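Local coordinates for protein, Family 18 Chitinase (Crocus vernus, PDB 3SIM) that probably hydrolyses the beta-1,4 linkages of chitin, as a plant glycosyl hydrolase of family 18 built on a TIM barrel, at residues Pro163-Asp166 with Glu167-Ala171; Tyr185-Lys188 with Ala189-Ser192. One frame throughout, in Å; residues are numbered along the deposited sequence.

How the interactions relate
Interaction 1 and interaction 2 lie in consecutive beta-alpha units of the TIM barrel, and interaction 1 comes first along the chain. Residues 163-171 lead from the loop after strand 156-159 into helix 166-175; residues 185-192 follow strand 182-184, which pairs in parallel with 156-159, and run toward helix 196-209. Both therefore start beyond the C-terminal ends of neighbouring strands, the side of a TIM barrel where active sites lie. Their centres are about 15 Å apart, yet they touch: Tyr185 OH is 2.9 Å from Asp166 OD2 and hydrogen-bonded to it, and Pro163 CG packs 3.6 Å from Tyr190 OH. The helix start and the next loop are thus joined directly.

Interaction 1: residues Pro163-Asp166 with Glu167-Ala171; sequences PSVD and EYYLA
Tyr169, in the first turn of helix 166-175, lies alongside Val165, just before it, side chains pointing the same way. With CG anti to its own carbonyl carbon (chi1 -69°), Tyr169 sends its ring back toward the start of the helix. Its CB passes 4.1 Å from Val165 O, and CD2 comes to 3.5 Å from that same oxygen, which sits at the ring edge near its plane. CD2 also meets Val165 CG2 at 3.6 Å; one atom further on, CE2 still touches this methyl. Beyond the ring, the buried OH reaches a different partner, the backbone oxygen of Tyr126, while Phe137 of helix 134-150 meets the ring edge-to-face. A branched, wholly apolar valine suits the buried wall beside such a ring.

This is the N-terminus of a barrel helix, where a short 3-10 segment, 163-165, hands over to the alpha-helix and Val165 takes the N-cap position. Val165 O accepts two weak bonds, from Tyr168 N and from Tyr169 N, the second nearly straight at 175°. The regular pattern is firmer one residue later: Leu170 N donates to Asp166 O at 2.9 Å. A water joins Ser164 O to Glu167 N, engaging an amide of the first turn. Asp166 is buried but well matched, its carboxylate bridging to Lys209 and bonding to Tyr210, and a negative charge near a helix N-terminus probably also gains from the helix dipole.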
ATOM      1  N   PRO A 163       3.346  -2.316 -13.766  1.00  8.99           N
ATOM      2  CA  PRO A 163       3.356  -1.931 -15.166  1.00  8.54           C
ATOM      3  C   PRO A 163       2.002  -2.170 -15.828  1.00  9.95           C
ATOM      4  O   PRO A 163       1.557  -1.300 -16.447  1.00  9.37           O
ATOM      5  CB  PRO A 163       4.398  -2.817 -15.750  1.00 10.70           C
ATOM      6  CG  PRO A 163       5.396  -2.935 -14.712  1.00  7.73           C
ATOM      7  CD  PRO A 163       4.575  -3.020 -13.427  1.00  8.09           C
ATOM      8  N   SER A 164       1.351  -3.288 -15.591  1.00 10.42           N
ATOM      9  CA  SER A 164       0.071  -3.546 -16.250  1.00 12.64           C
ATOM     10  C   SER A 164      -1.084  -2.597 -15.894  1.00 12.17           C
ATOM     11  O   SER A 164      -1.970  -2.497 -16.621  1.00 11.70           O
ATOM     12  CB  SER A 164      -0.369  -4.986 -16.196  1.00 13.63           C
ATOM     13  OG  SER A 164      -0.508  -5.368 -14.901  0.50 15.27           O
ATOM     14  N   VAL A 165      -0.996  -1.928 -14.757  1.00 11.21           N
ATOM     15  CA  VAL A 165      -1.923  -0.901 -14.369  1.00  9.74           C
ATOM     16  C   VAL A 165      -1.452   0.551 -14.479  1.00 11.08           C
ATOM     17  O   VAL A 165      -2.113   1.425 -14.059  1.00 10.05           O
ATOM     18  CB  VAL A 165      -2.572  -1.184 -12.987  1.00  9.68           C
ATOM     19  CG1 VAL A 165      -3.340  -2.475 -13.023  1.00  7.65           C
ATOM     20  CG2 VAL A 165      -1.562  -1.135 -11.898  1.00  6.34           C
ATOM     21  N   ASP A 166      -0.327   0.775 -15.100  1.00 10.32           N
ATOM     22  CA  ASP A 166       0.258   2.083 -15.159  1.00 10.27           C
ATOM     23  C   ASP A 166      -0.647   3.144 -15.825  1.00  9.15           C
ATOM     24  O   ASP A 166      -0.583   4.240 -15.449  1.00  9.99           O
ATOM     25  CB  ASP A 166       1.634   2.073 -15.830  1.00 10.70           C
ATOM     26  CG  ASP A 166       2.777   1.827 -14.855  1.00 12.10           C
ATOM     27  OD1 ASP A 166       2.693   2.101 -13.685  1.00 14.90           O
ATOM     28  OD2 ASP A 166       3.706   1.351 -15.336  1.00 16.59           O
ATOM     29  N   GLU A 167      -1.458   2.757 -16.794  1.00  8.44           N
ATOM     30  CA  GLU A 167      -2.298   3.684 -17.525  1.00  8.33           C
ATOM     31  C   GLU A 167      -3.297   4.401 -16.596  1.00  9.07           C
ATOM     32  O   GLU A 167      -3.420   5.573 -16.642  1.00  8.66           O
ATOM     33  CB  GLU A 167      -2.987   3.016 -18.739  1.00  8.56           C
ATOM     34  CG  GLU A 167      -3.845   3.972 -19.536  1.00 11.84           C
ATOM     35  CD  GLU A 167      -4.495   3.407 -20.797  1.00 18.08           C
ATOM     36  OE1 GLU A 167      -4.647   2.220 -20.925  1.00 18.81           O
ATOM     37  OE2 GLU A 167      -4.864   4.192 -21.649  1.00 19.65           O
ATOM     38  N   TYR A 168      -3.929   3.615 -15.736  1.00  9.57           N
ATOM     39  CA  TYR A 168      -4.865   4.048 -14.704  1.00 10.91           C
ATOM     40  C   TYR A 168      -4.286   4.920 -13.595  1.00  9.86           C
ATOM     41  O   TYR A 168      -4.744   5.976 -13.361  1.00 10.26           O
ATOM     42  CB  TYR A 168      -5.585   2.827 -14.124  1.00 11.37           C
ATOM     43  CG  TYR A 168      -6.225   1.971 -15.183  1.00 12.26           C
ATOM     44  CD1 TYR A 168      -7.398   2.327 -15.757  1.00 11.99           C
ATOM     45  CD2 TYR A 168      -5.580   0.856 -15.664  1.00 17.36           C
ATOM     46  CE1 TYR A 168      -7.943   1.608 -16.736  1.00 15.88           C
ATOM     47  CE2 TYR A 168      -6.142   0.085 -16.654  1.00 18.61           C
ATOM     48  CZ  TYR A 168      -7.323   0.476 -17.198  1.00 19.96           C
ATOM     49  OH  TYR A 168      -7.910  -0.271 -18.156  1.00 22.62           O
ATOM     50  N   TYR A 169      -3.185   4.460 -13.031  1.00 10.49           N
ATOM     51  CA  TYR A 169      -2.395   5.205 -12.073  1.00  9.92           C
ATOM     52  C   TYR A 169      -1.732   6.509 -12.570  1.00  9.40           C
ATOM     53  O   TYR A 169      -1.649   7.449 -11.867  1.00  9.00           O
ATOM     54  CB  TYR A 169      -1.476   4.285 -11.250  1.00 10.43           C
ATOM     55  CG  TYR A 169      -2.275   3.401 -10.315  1.00 11.15           C
ATOM     56  CD1 TYR A 169      -2.718   3.901  -9.124  1.00 10.72           C
ATOM     57  CD2 TYR A 169      -2.669   2.107 -10.662  1.00 11.37           C
ATOM     58  CE1 TYR A 169      -3.476   3.191  -8.297  1.00 10.81           C
ATOM     59  CE2 TYR A 169      -3.439   1.354  -9.803  1.00  9.59           C
ATOM     60  CZ  TYR A 169      -3.855   1.915  -8.616  1.00 10.25           C
ATOM     61  OH  TYR A 169      -4.592   1.268  -7.749  1.00 10.53           O
ATOM     62  N   LEU A 170      -1.245   6.510 -13.789  1.00  9.56           N
ATOM     63  CA  LEU A 170      -0.711   7.709 -14.419  1.00 10.38           C
ATOM     64  C   LEU A 170      -1.762   8.809 -14.630  1.00 10.12           C
ATOM     65  O   LEU A 170      -1.520   9.926 -14.413  1.00 12.04           O
ATOM     66  CB  LEU A 170       0.087   7.416 -15.703  1.00  9.99           C
ATOM     67  CG  LEU A 170       1.490   6.788 -15.570  1.00 10.54           C
ATOM     68  CD1 LEU A 170       1.958   6.270 -16.859  1.00  7.43           C
ATOM     69  CD2 LEU A 170       2.455   7.744 -14.922  1.00 10.49           C
ATOM     70  N   ALA A 171      -2.938   8.411 -15.023  1.00 11.05           N
ATOM     71  CA  ALA A 171      -4.048   9.334 -15.105  1.00 10.30           C
ATOM     72  C   ALA A 171      -4.324   9.958 -13.721  1.00 10.49           C
ATOM     73  O   ALA A 171      -4.419  11.098 -13.636  1.00  9.86           O
ATOM     74  CB  ALA A 171      -5.250   8.672 -15.586  1.00  8.66           C
TER
HETATM   75  O   HOH W   1      -1.861  -0.009 -17.929  1.00 28.64           O

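Interaction 2: residues Tyr185-Lys188 with Ala189-Ser192; sequences YQFK and AYDS
Phe187 and Tyr190 pack side by side, their side chains pointing the same way, with Phe187 CD1 3.9 Å from Tyr190 CE2. Each has CG anti to its carbonyl carbon, the torsion that lets two rings three residues apart lie abreast. Tyr185 closes the cluster: its CD1 stands 3.9 Å above the centre of one face of Phe187, and its side chain crosses that of Tyr190 at about a right angle. Broad rings suit this mostly buried side, where Phe187 and Tyr190 pack against Phe199 and Tyr202 of helix 196-209.

The backbone beneath makes two successive 3-10 type bonds, Ala189 N to Gln186 O at 3.1 Å and Tyr190 N to Phe187 O at 3.3 Å. In both the donor stands well above the carbonyl plane, so neither N-H points along a lone pair. Phe187 O also lies at the edge of the Tyr190 ring, 3.6 Å from CD2. Ala189 CB sits close against the turn's own carbonyl, 3.3 Å from Gln186 O.

The open side is that of Ala189, which is exposed, and beyond Tyr190 the chain faces solvent. Facing the barrel instead, Lys188 makes a cation-pi contact with Trp253, and buried Gln186 touches Glu127, the glutamate closing the family's DGxDxDxE signature. A cation held against an aromatic ring, near that glutamate, is consistent with the substrate-binding end of the barrel.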
ATOM      1  N   TYR A 185       5.689   1.297  -5.486  1.00  6.49           N
ATOM      2  CA  TYR A 185       5.684   0.559  -6.737  1.00  6.96           C
ATOM      3  C   TYR A 185       5.947  -0.891  -6.420  1.00  7.45           C
ATOM      4  O   TYR A 185       6.714  -1.188  -5.612  1.00  8.00           O
ATOM      5  CB  TYR A 185       6.685   1.090  -7.771  1.00  6.99           C
ATOM      6  CG  TYR A 185       6.333   0.874  -9.193  1.00  8.36           C
ATOM      7  CD1 TYR A 185       6.883  -0.163  -9.929  1.00  7.86           C
ATOM      8  CD2 TYR A 185       5.462   1.710  -9.842  1.00  9.97           C
ATOM      9  CE1 TYR A 185       6.595  -0.348 -11.264  1.00  4.75           C
ATOM     10  CE2 TYR A 185       5.135   1.535 -11.129  1.00  9.56           C
ATOM     11  CZ  TYR A 185       5.684   0.490 -11.858  1.00 10.74           C
ATOM     12  OH  TYR A 185       5.324   0.294 -13.135  1.00 10.65           O
ATOM     13  N   GLN A 186       5.168  -1.742  -7.038  1.00  8.38           N
ATOM     14  CA  GLN A 186       5.134  -3.167  -6.802  1.00  8.83           C
ATOM     15  C   GLN A 186       6.166  -3.905  -7.739  1.00  9.64           C
ATOM     16  O   GLN A 186       5.836  -4.484  -8.743  1.00 10.24           O
ATOM     17  CB  GLN A 186       3.680  -3.702  -6.844  1.00  8.88           C
ATOM     18  CG  GLN A 186       2.668  -3.175  -5.821  1.00  8.65           C
ATOM     19  CD  GLN A 186       1.407  -4.051  -5.718  1.00 13.74           C
ATOM     20  OE1 GLN A 186       0.305  -3.577  -5.814  1.00 12.10           O
ATOM     21  NE2 GLN A 186       1.611  -5.314  -5.532  1.00  5.77           N
ATOM     22  N   PHE A 187       7.414  -3.841  -7.354  1.00  9.92           N
ATOM     23  CA  PHE A 187       8.501  -4.443  -8.095  1.00 11.17           C
ATOM     24  C   PHE A 187       8.383  -5.993  -8.150  1.00 11.81           C
ATOM     25  O   PHE A 187       8.882  -6.597  -9.022  1.00 11.39           O
ATOM     26  CB  PHE A 187       9.894  -3.917  -7.689  1.00  9.60           C
ATOM     27  CG  PHE A 187      10.166  -2.483  -8.087  1.00 11.18           C
ATOM     28  CD1 PHE A 187      10.680  -2.159  -9.308  1.00  9.74           C
ATOM     29  CD2 PHE A 187       9.895  -1.469  -7.230  1.00  8.27           C
ATOM     30  CE1 PHE A 187      10.896  -0.864  -9.646  1.00 12.78           C
ATOM     31  CE2 PHE A 187      10.119  -0.201  -7.566  1.00 10.26           C
ATOM     32  CZ  PHE A 187      10.604   0.114  -8.776  1.00 10.82           C
ATOM     33  N   LYS A 188       7.631  -6.580  -7.245  1.00 12.21           N
ATOM     34  CA  LYS A 188       7.420  -8.019  -7.290  1.00 13.42           C
ATOM     35  C   LYS A 188       6.654  -8.481  -8.555  1.00 13.22           C
ATOM     36  O   LYS A 188       6.671  -9.596  -8.895  1.00 12.07           O
ATOM     37  CB  LYS A 188       6.873  -8.593  -5.979  1.00 14.52           C
ATOM     38  CG  LYS A 188       5.669  -7.970  -5.423  1.00 19.39           C
ATOM     39  CD  LYS A 188       6.000  -6.695  -4.617  0.50 20.06           C
ATOM     40  CE  LYS A 188       4.799  -6.093  -3.975  1.00 24.14           C
ATOM     41  NZ  LYS A 188       3.752  -6.902  -4.177  1.00 18.44           N
ATOM     42  N   ALA A 189       6.062  -7.550  -9.265  1.00 12.87           N
ATOM     43  CA  ALA A 189       5.397  -7.789 -10.523  1.00 13.09           C
ATOM     44  C   ALA A 189       6.280  -8.268 -11.695  1.00 13.21           C
ATOM     45  O   ALA A 189       5.827  -8.926 -12.535  1.00 13.18           O
ATOM     46  CB  ALA A 189       4.522  -6.644 -10.910  1.00 12.99           C
ATOM     47  N   TYR A 190       7.533  -7.898 -11.692  1.00 12.73           N
ATOM     48  CA  TYR A 190       8.452  -8.339 -12.709  1.00 13.33           C
ATOM     49  C   TYR A 190       8.847  -9.822 -12.562  1.00 16.35           C
ATOM     50  O   TYR A 190       8.647 -10.399 -11.520  1.00 15.82           O
ATOM     51  CB  TYR A 190       9.666  -7.443 -12.729  1.00 11.96           C
ATOM     52  CG  TYR A 190       9.414  -5.993 -13.136  1.00 12.40           C
ATOM     53  CD1 TYR A 190       9.306  -5.629 -14.458  1.00 13.01           C
ATOM     54  CD2 TYR A 190       9.367  -4.996 -12.206  1.00 12.77           C
ATOM     55  CE1 TYR A 190       9.120  -4.354 -14.815  1.00 13.55           C
ATOM     56  CE2 TYR A 190       9.155  -3.728 -12.568  1.00 12.06           C
ATOM     57  CZ  TYR A 190       9.025  -3.413 -13.868  1.00 11.05           C
ATOM     58  OH  TYR A 190       8.848  -2.163 -14.212  1.00 16.06           O
ATOM     59  N   ASP A 191       9.443 -10.398 -13.597  1.00 17.89           N
ATOM     60  CA  ASP A 191       9.857 -11.801 -13.615  1.00 20.49           C
ATOM     61  C   ASP A 191      10.872 -12.129 -12.561  1.00 20.48           C
ATOM     62  O   ASP A 191      11.621 -11.327 -12.169  1.00 18.77           O
ATOM     63  CB  ASP A 191      10.609 -12.186 -14.877  1.00 22.14           C
ATOM     64  CG  ASP A 191       9.812 -12.164 -16.047  1.00 28.18           C
ATOM     65  OD1 ASP A 191       8.598 -12.375 -16.006  1.00 35.23           O
ATOM     66  OD2 ASP A 191      10.429 -11.886 -17.040  1.00 38.00           O
ATOM     67  N   SER A 192      10.884 -13.391 -12.191  1.00 21.66           N
ATOM     68  CA  SER A 192      11.802 -13.991 -11.233  1.00 23.59           C
ATOM     69  C   SER A 192      13.272 -13.958 -11.708  1.00 23.93           C
ATOM     70  O   SER A 192      14.156 -13.939 -10.934  1.00 25.39           O
ATOM     71  CB  SER A 192      11.330 -15.402 -10.856  1.00 23.71           C
ATOM     72  OG  SER A 192      11.471 -16.309 -11.908  1.00 24.64           O
TER